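Local coordinates for tRNA (Adenine(22)-N(1))-methyltransferase (Mycoplasma capricolum subsp. capricolum, PDB 6QE6), which probably methylates N1 of adenine 22 in tRNA, and binds the cofactor product S-adenosyl-L-homocysteine, at residues N94-N106 with E122-Y134. Numbering follows the deposited sequence.
With SAH (S-adenosyl-L-homocysteine), chain C.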
loop_
_atom_site.group_PDB
_atom_site.type_symbol
_atom_site.label_atom_id
_atom_site.label_comp_id
_atom_site.label_asym_id
_atom_site.label_seq_id
_atom_site.Cartn_x
_atom_site.Cartn_y
_atom_site.Cartn_z
ATOM N N ASN A 94 -8.598 -2.244 15.249
ATOM C CA ASN A 94 -9.070 -1.848 13.923
ATOM C C ASN A 94 -8.142 -0.760 13.382
ATOM O O ASN A 94 -8.238 0.413 13.769
ATOM C CB ASN A 94 -10.506 -1.353 14.000
ATOM C CG ASN A 94 -11.124 -1.100 12.640
ATOM O OD1 ASN A 94 -10.438 -0.858 11.647
ATOM N ND2 ASN A 94 -12.444 -1.143 12.597
ATOM N N GLY A 95 -7.232 -1.148 12.487
ATOM C CA GLY A 95 -6.384 -0.169 11.825
ATOM C C GLY A 95 -5.521 0.596 12.821
ATOM O O GLY A 95 -4.725 0.021 13.576
ATOM N N LEU A 96 -5.678 1.915 12.852
ATOM C CA LEU A 96 -4.775 2.774 13.602
ATOM C C LEU A 96 -5.360 3.249 14.923
ATOM O O LEU A 96 -4.803 4.165 15.532
ATOM C CB LEU A 96 -4.383 3.974 12.749
ATOM C CG LEU A 96 -3.617 3.572 11.495
ATOM C CD1 LEU A 96 -3.142 4.814 10.772
ATOM C CD2 LEU A 96 -2.452 2.628 11.837
ATOM N N GLU A 97 -6.470 2.654 15.370
ATOM C CA GLU A 97 -7.117 3.122 16.592
ATOM C C GLU A 97 -6.195 3.000 17.794
ATOM O O GLU A 97 -6.272 3.820 18.711
ATOM C CB GLU A 97 -8.414 2.349 16.840
ATOM C CG GLU A 97 -9.586 2.819 15.982
ATOM C CD GLU A 97 -10.810 1.908 16.102
ATOM O OE1 GLU A 97 -10.775 0.982 16.944
ATOM O OE2 GLU A 97 -11.797 2.101 15.345
ATOM N N PHE A 98 -5.298 2.009 17.785
ATOM C CA PHE A 98 -4.400 1.788 18.907
ATOM C C PHE A 98 -3.361 2.899 19.063
ATOM O O PHE A 98 -2.833 3.093 20.165
ATOM C CB PHE A 98 -3.695 0.449 18.739
ATOM C CG PHE A 98 -2.553 0.485 17.755
ATOM C CD1 PHE A 98 -2.789 0.336 16.393
ATOM C CD2 PHE A 98 -1.246 0.662 18.190
ATOM C CE1 PHE A 98 -1.744 0.366 15.493
ATOM C CE2 PHE A 98 -0.198 0.701 17.290
ATOM C CZ PHE A 98 -0.446 0.556 15.947
ATOM N N VAL A 99 -3.020 3.610 17.983
ATOM C CA VAL A 99 -1.906 4.553 18.053
ATOM C C VAL A 99 -2.171 5.691 19.035
ATOM O O VAL A 99 -1.223 6.282 19.553
ATOM C CB VAL A 99 -1.578 5.098 16.647
ATOM C CG1 VAL A 99 -0.393 6.054 16.694
ATOM C CG2 VAL A 99 -1.292 3.937 15.680
ATOM N N LYS A 100 -3.440 6.004 19.320
ATOM C CA LYS A 100 -3.759 7.006 20.335
ATOM C C LYS A 100 -3.092 6.701 21.678
ATOM O O LYS A 100 -2.651 7.622 22.375
ATOM C CB LYS A 100 -5.279 7.094 20.522
ATOM C CG LYS A 100 -5.983 8.111 19.651
ATOM C CD LYS A 100 -7.494 7.827 19.577
ATOM C CE LYS A 100 -7.852 6.970 18.344
ATOM N NZ LYS A 100 -7.558 7.635 17.019
ATOM N N ASN A 101 -2.980 5.418 22.032
ATOM C CA ASN A 101 -2.580 4.989 23.372
ATOM C C ASN A 101 -1.207 5.513 23.780
ATOM O O ASN A 101 -0.315 5.713 22.950
ATOM C CB ASN A 101 -2.576 3.466 23.453
ATOM C CG ASN A 101 -3.926 2.885 23.177
ATOM O OD1 ASN A 101 -4.916 3.610 23.140
ATOM N ND2 ASN A 101 -3.987 1.572 22.988
ATOM N N LYS A 102 -1.033 5.668 25.099
ATOM C CA LYS A 102 0.107 6.406 25.648
ATOM C C LYS A 102 1.409 5.611 25.567
ATOM O O LYS A 102 2.491 6.203 25.529
ATOM C CB LYS A 102 -0.175 6.802 27.106
ATOM C CG LYS A 102 -1.631 7.222 27.440
ATOM C CD LYS A 102 -2.301 8.074 26.335
ATOM C CE LYS A 102 -3.605 8.727 26.804
ATOM N NZ LYS A 102 -3.722 10.144 26.343
ATOM N N GLU A 103 1.327 4.282 25.542
ATOM C CA GLU A 103 2.497 3.411 25.477
ATOM C C GLU A 103 2.982 3.143 24.051
ATOM O O GLU A 103 4.093 2.631 23.877
ATOM C CB GLU A 103 2.188 2.080 26.173
ATOM C CG GLU A 103 1.184 1.191 25.428
ATOM C CD GLU A 103 -0.285 1.476 25.795
ATOM O OE1 GLU A 103 -0.531 2.249 26.763
ATOM O OE2 GLU A 103 -1.189 0.904 25.115
ATOM N N ILE A 104 2.191 3.474 23.031
ATOM C CA ILE A 104 2.666 3.378 21.655
ATOM C C ILE A 104 3.637 4.522 21.391
ATOM O O ILE A 104 3.286 5.699 21.552
ATOM C CB ILE A 104 1.495 3.404 20.666
ATOM C CG1 ILE A 104 0.503 2.297 21.008
ATOM C CG2 ILE A 104 1.999 3.205 19.259
ATOM C CD1 ILE A 104 1.154 0.970 21.165
ATOM N N LEU A 105 4.866 4.180 21.000
ATOM C CA LEU A 105 5.870 5.186 20.682
ATOM C C LEU A 105 5.650 5.757 19.282
ATOM O O LEU A 105 4.885 5.223 18.472
ATOM C CB LEU A 105 7.285 4.611 20.734
ATOM C CG LEU A 105 7.828 3.730 21.850
ATOM C CD1 LEU A 105 9.273 3.436 21.503
ATOM C CD2 LEU A 105 7.714 4.392 23.213
ATOM N N ASN A 106 6.357 6.856 19.004
ATOM C CA ASN A 106 6.446 7.374 17.645
ATOM C C ASN A 106 6.862 6.271 16.682
ATOM O O ASN A 106 7.784 5.499 16.962
ATOM C CB ASN A 106 7.460 8.511 17.573
ATOM C CG ASN A 106 6.930 9.793 18.130
ATOM O OD1 ASN A 106 5.753 9.898 18.465
ATOM N ND2 ASN A 106 7.792 10.789 18.227
ATOM N N GLU A 122 -9.917 4.038 4.504
ATOM C CA GLU A 122 -10.676 4.184 5.745
ATOM C C GLU A 122 -9.769 4.088 6.971
ATOM O O GLU A 122 -9.921 4.854 7.928
ATOM C CB GLU A 122 -11.783 3.128 5.810
ATOM C CG GLU A 122 -12.322 2.842 7.237
ATOM C CD GLU A 122 -11.720 1.556 7.899
ATOM O OE1 GLU A 122 -11.421 0.558 7.163
ATOM O OE2 GLU A 122 -11.566 1.546 9.161
ATOM N N ILE A 123 -8.828 3.142 6.969
ATOM C CA ILE A 123 -7.834 3.083 8.038
ATOM C C ILE A 123 -7.076 4.403 8.146
ATOM O O ILE A 123 -6.780 4.879 9.255
ATOM C CB ILE A 123 -6.884 1.900 7.802
ATOM C CG1 ILE A 123 -7.670 0.588 7.931
ATOM C CG2 ILE A 123 -5.658 1.974 8.749
ATOM C CD1 ILE A 123 -6.816 -0.649 7.785
ATOM N N LEU A 124 -6.777 5.037 7.007
ATOM C CA LEU A 124 -6.008 6.275 7.053
ATOM C C LEU A 124 -6.772 7.441 7.682
ATOM O O LEU A 124 -6.141 8.445 8.048
ATOM C CB LEU A 124 -5.528 6.640 5.647
ATOM C CG LEU A 124 -4.471 5.679 5.115
ATOM C CD1 LEU A 124 -4.137 5.961 3.658
ATOM C CD2 LEU A 124 -3.235 5.789 5.987
ATOM N N LYS A 125 -8.095 7.333 7.846
ATOM C CA LYS A 125 -8.833 8.374 8.563
ATOM C C LYS A 125 -8.281 8.608 9.972
ATOM O O LYS A 125 -8.387 9.725 10.502
ATOM C CB LYS A 125 -10.328 8.034 8.628
ATOM C CG LYS A 125 -11.036 8.011 7.258
ATOM C CD LYS A 125 -10.594 9.199 6.381
ATOM C CE LYS A 125 -10.322 8.788 4.918
ATOM N NZ LYS A 125 -11.563 8.421 4.125
ATOM N N ASN A 126 -7.687 7.584 10.592
ATOM C CA ASN A 126 -7.076 7.713 11.910
ATOM C C ASN A 126 -5.570 7.922 11.838
ATOM O O ASN A 126 -4.844 7.511 12.752
ATOM C CB ASN A 126 -7.385 6.495 12.770
ATOM C CG ASN A 126 -8.782 6.527 13.309
ATOM O OD1 ASN A 126 -9.329 7.599 13.535
ATOM N ND2 ASN A 126 -9.381 5.358 13.506
ATOM N N ASP A 127 -5.082 8.547 10.768
ATOM C CA ASP A 127 -3.682 8.941 10.733
ATOM C C ASP A 127 -3.377 9.833 11.934
ATOM O O ASP A 127 -4.214 10.620 12.382
ATOM C CB ASP A 127 -3.372 9.657 9.413
ATOM C CG ASP A 127 -1.887 9.990 9.240
ATOM O OD1 ASP A 127 -1.012 9.233 9.725
ATOM O OD2 ASP A 127 -1.599 11.025 8.595
ATOM N N HIS A 128 -2.174 9.695 12.465
ATOM C CA HIS A 128 -1.816 10.283 13.740
ATOM C C HIS A 128 -0.432 10.892 13.601
ATOM O O HIS A 128 0.375 10.456 12.772
ATOM C CB HIS A 128 -1.876 9.211 14.846
ATOM C CG HIS A 128 -1.858 9.759 16.238
ATOM N ND1 HIS A 128 -0.705 10.226 16.841
ATOM C CD2 HIS A 128 -2.841 9.870 17.165
ATOM C CE1 HIS A 128 -0.988 10.633 18.066
ATOM N NE2 HIS A 128 -2.275 10.428 18.288
ATOM N N GLN A 129 -0.171 11.921 14.408
ATOM C CA GLN A 129 1.104 12.617 14.321
ATOM C C GLN A 129 2.273 11.755 14.799
ATOM O O GLN A 129 3.427 12.068 14.487
ATOM C CB GLN A 129 1.023 13.929 15.102
ATOM C CG GLN A 129 1.521 13.835 16.538
ATOM C CD GLN A 129 3.027 14.083 16.646
ATOM O OE1 GLN A 129 3.598 14.815 15.825
ATOM N NE2 GLN A 129 3.679 13.459 17.647
ATOM N N LYS A 130 2.004 10.667 15.530
ATOM C CA LYS A 130 3.055 9.713 15.877
ATOM C C LYS A 130 3.650 9.008 14.661
ATOM O O LYS A 130 4.747 8.449 14.764
ATOM C CB LYS A 130 2.512 8.655 16.832
ATOM C CG LYS A 130 2.145 9.175 18.211
ATOM C CD LYS A 130 1.585 8.060 19.049
ATOM C CE LYS A 130 1.407 8.490 20.477
ATOM N NZ LYS A 130 1.009 7.352 21.348
ATOM N N ILE A 131 2.960 9.006 13.522
ATOM C CA ILE A 131 3.351 8.211 12.359
ATOM C C ILE A 131 4.070 9.098 11.353
ATOM O O ILE A 131 3.553 10.156 10.968
ATOM C CB ILE A 131 2.126 7.553 11.704
ATOM C CG1 ILE A 131 1.456 6.586 12.676
ATOM C CG2 ILE A 131 2.527 6.913 10.396
ATOM C CD1 ILE A 131 -0.037 6.505 12.486
ATOM N N SER A 132 5.241 8.654 10.891
ATOM C CA SER A 132 6.020 9.451 9.949
ATOM C C SER A 132 5.890 9.008 8.497
ATOM O O SER A 132 6.019 9.848 7.609
ATOM C CB SER A 132 7.506 9.439 10.339
ATOM O OG SER A 132 7.765 10.416 11.328
ATOM N N ASN A 133 5.688 7.717 8.225
ATOM C CA ASN A 133 5.694 7.209 6.860
ATOM C C ASN A 133 4.757 6.020 6.754
ATOM O O ASN A 133 4.591 5.259 7.705
ATOM C CB ASN A 133 7.066 6.732 6.386
ATOM C CG ASN A 133 8.118 7.783 6.481
ATOM O OD1 ASN A 133 8.266 8.616 5.584
ATOM N ND2 ASN A 133 8.886 7.741 7.563
ATOM N N TYR A 134 4.158 5.866 5.581
ATOM C CA TYR A 134 3.395 4.681 5.252
ATOM C C TYR A 134 4.096 3.961 4.121
ATOM O O TYR A 134 4.602 4.596 3.190
ATOM C CB TYR A 134 1.966 5.017 4.828
ATOM C CG TYR A 134 1.125 5.544 5.955
ATOM C CD1 TYR A 134 0.444 4.673 6.798
ATOM C CD2 TYR A 134 1.022 6.913 6.190
ATOM C CE1 TYR A 134 -0.314 5.143 7.835
ATOM C CE2 TYR A 134 0.256 7.393 7.224
ATOM C CZ TYR A 134 -0.409 6.511 8.042
ATOM O OH TYR A 134 -1.177 6.990 9.075
HETATM N N SAH C . -0.070 -8.594 5.970
HETATM C CA SAH C . -0.152 -9.895 5.315
HETATM C CB SAH C . -1.551 -10.506 5.491
HETATM C CG SAH C . -2.712 -9.791 4.799
HETATM S SD SAH C . -4.268 -10.703 4.974
HETATM C C SAH C . 0.196 -9.800 3.827
HETATM O O SAH C . 0.139 -8.720 3.230
HETATM O OXT SAH C . 0.537 -10.801 3.184
HETATM C "C5'" SAH C . -5.120 -9.239 5.605
HETATM C "C4'" SAH C . -5.086 -9.170 7.128
HETATM O "O4'" SAH C . -5.554 -7.907 7.540
HETATM C "C3'" SAH C . -6.005 -10.186 7.779
HETATM O "O3'" SAH C . -5.290 -10.904 8.758
HETATM C "C2'" SAH C . -7.098 -9.364 8.440
HETATM O "O2'" SAH C . -7.462 -9.957 9.656
HETATM C "C1'" SAH C . -6.424 -8.025 8.637
HETATM N N9 SAH C . -7.345 -6.888 8.607
HETATM C C8 SAH C . -8.431 -6.720 7.797
HETATM N N7 SAH C . -8.988 -5.514 8.093
HETATM C C5 SAH C . -8.275 -4.925 9.060
HETATM C C6 SAH C . -8.418 -3.714 9.719
HETATM N N6 SAH C . -9.415 -2.886 9.417
HETATM N N1 SAH C . -7.512 -3.379 10.698
HETATM C C2 SAH C . -6.471 -4.229 11.016
HETATM N N3 SAH C . -6.345 -5.430 10.352
HETATM C C4 SAH C . -7.233 -5.771 9.390
HETATM O O HOH W 1 -13.708 -0.140 10.195
HETATM O O HOH W 2 -7.571 3.162 11.885
HETATM O O HOH W 3 -0.438 8.832 23.052
HETATM O O HOH W 4 2.215 8.546 24.295
#
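Lys-130 reaches across to the 94-106 loop as an extended chain, sliding past Val-99 in the opposite direction; its CD lies 3.7 Å from Val-99 CG1. The ammonium NZ donates to Val-99 O at 3.1 Å, almost in line with the carbonyl (168° at O). It also donates to Ile-104 O at 2.8 Å, tilted 20° from that carbonyl's plane. With a water-mediated link to Lys-100 O, the ammonium group joins the carbonyls of residues 99 and 100, just before the turn 101-104, to that of Ile-104 at its end. The backbone N-H of Lys-130 lies in the plane of the His-128 ring and donates almost straight to ND1 (169° at H), which helps set the ring's rotation while Val-99 CG1 packs on His-128 CB.

Leu-96 crosses Ile-123 at about a right angle, with CG 3.8 Å from Ile-123 CG2; Leu-96 CD1 meets the edge of the Tyr-134 ring and Ile-131 CD1. Beside them, Gly-95 N donates to SAH N1 at 2.9 Å and Asn-94 OD1 accepts from SAH N6. In this Rossmann-like class I methyltransferase fold (strand order 3-2-1-4-5-7-6), the contact joins the adenine-holding loop after strand 88-92 to helix 117-124 and the connection into strand 133-138.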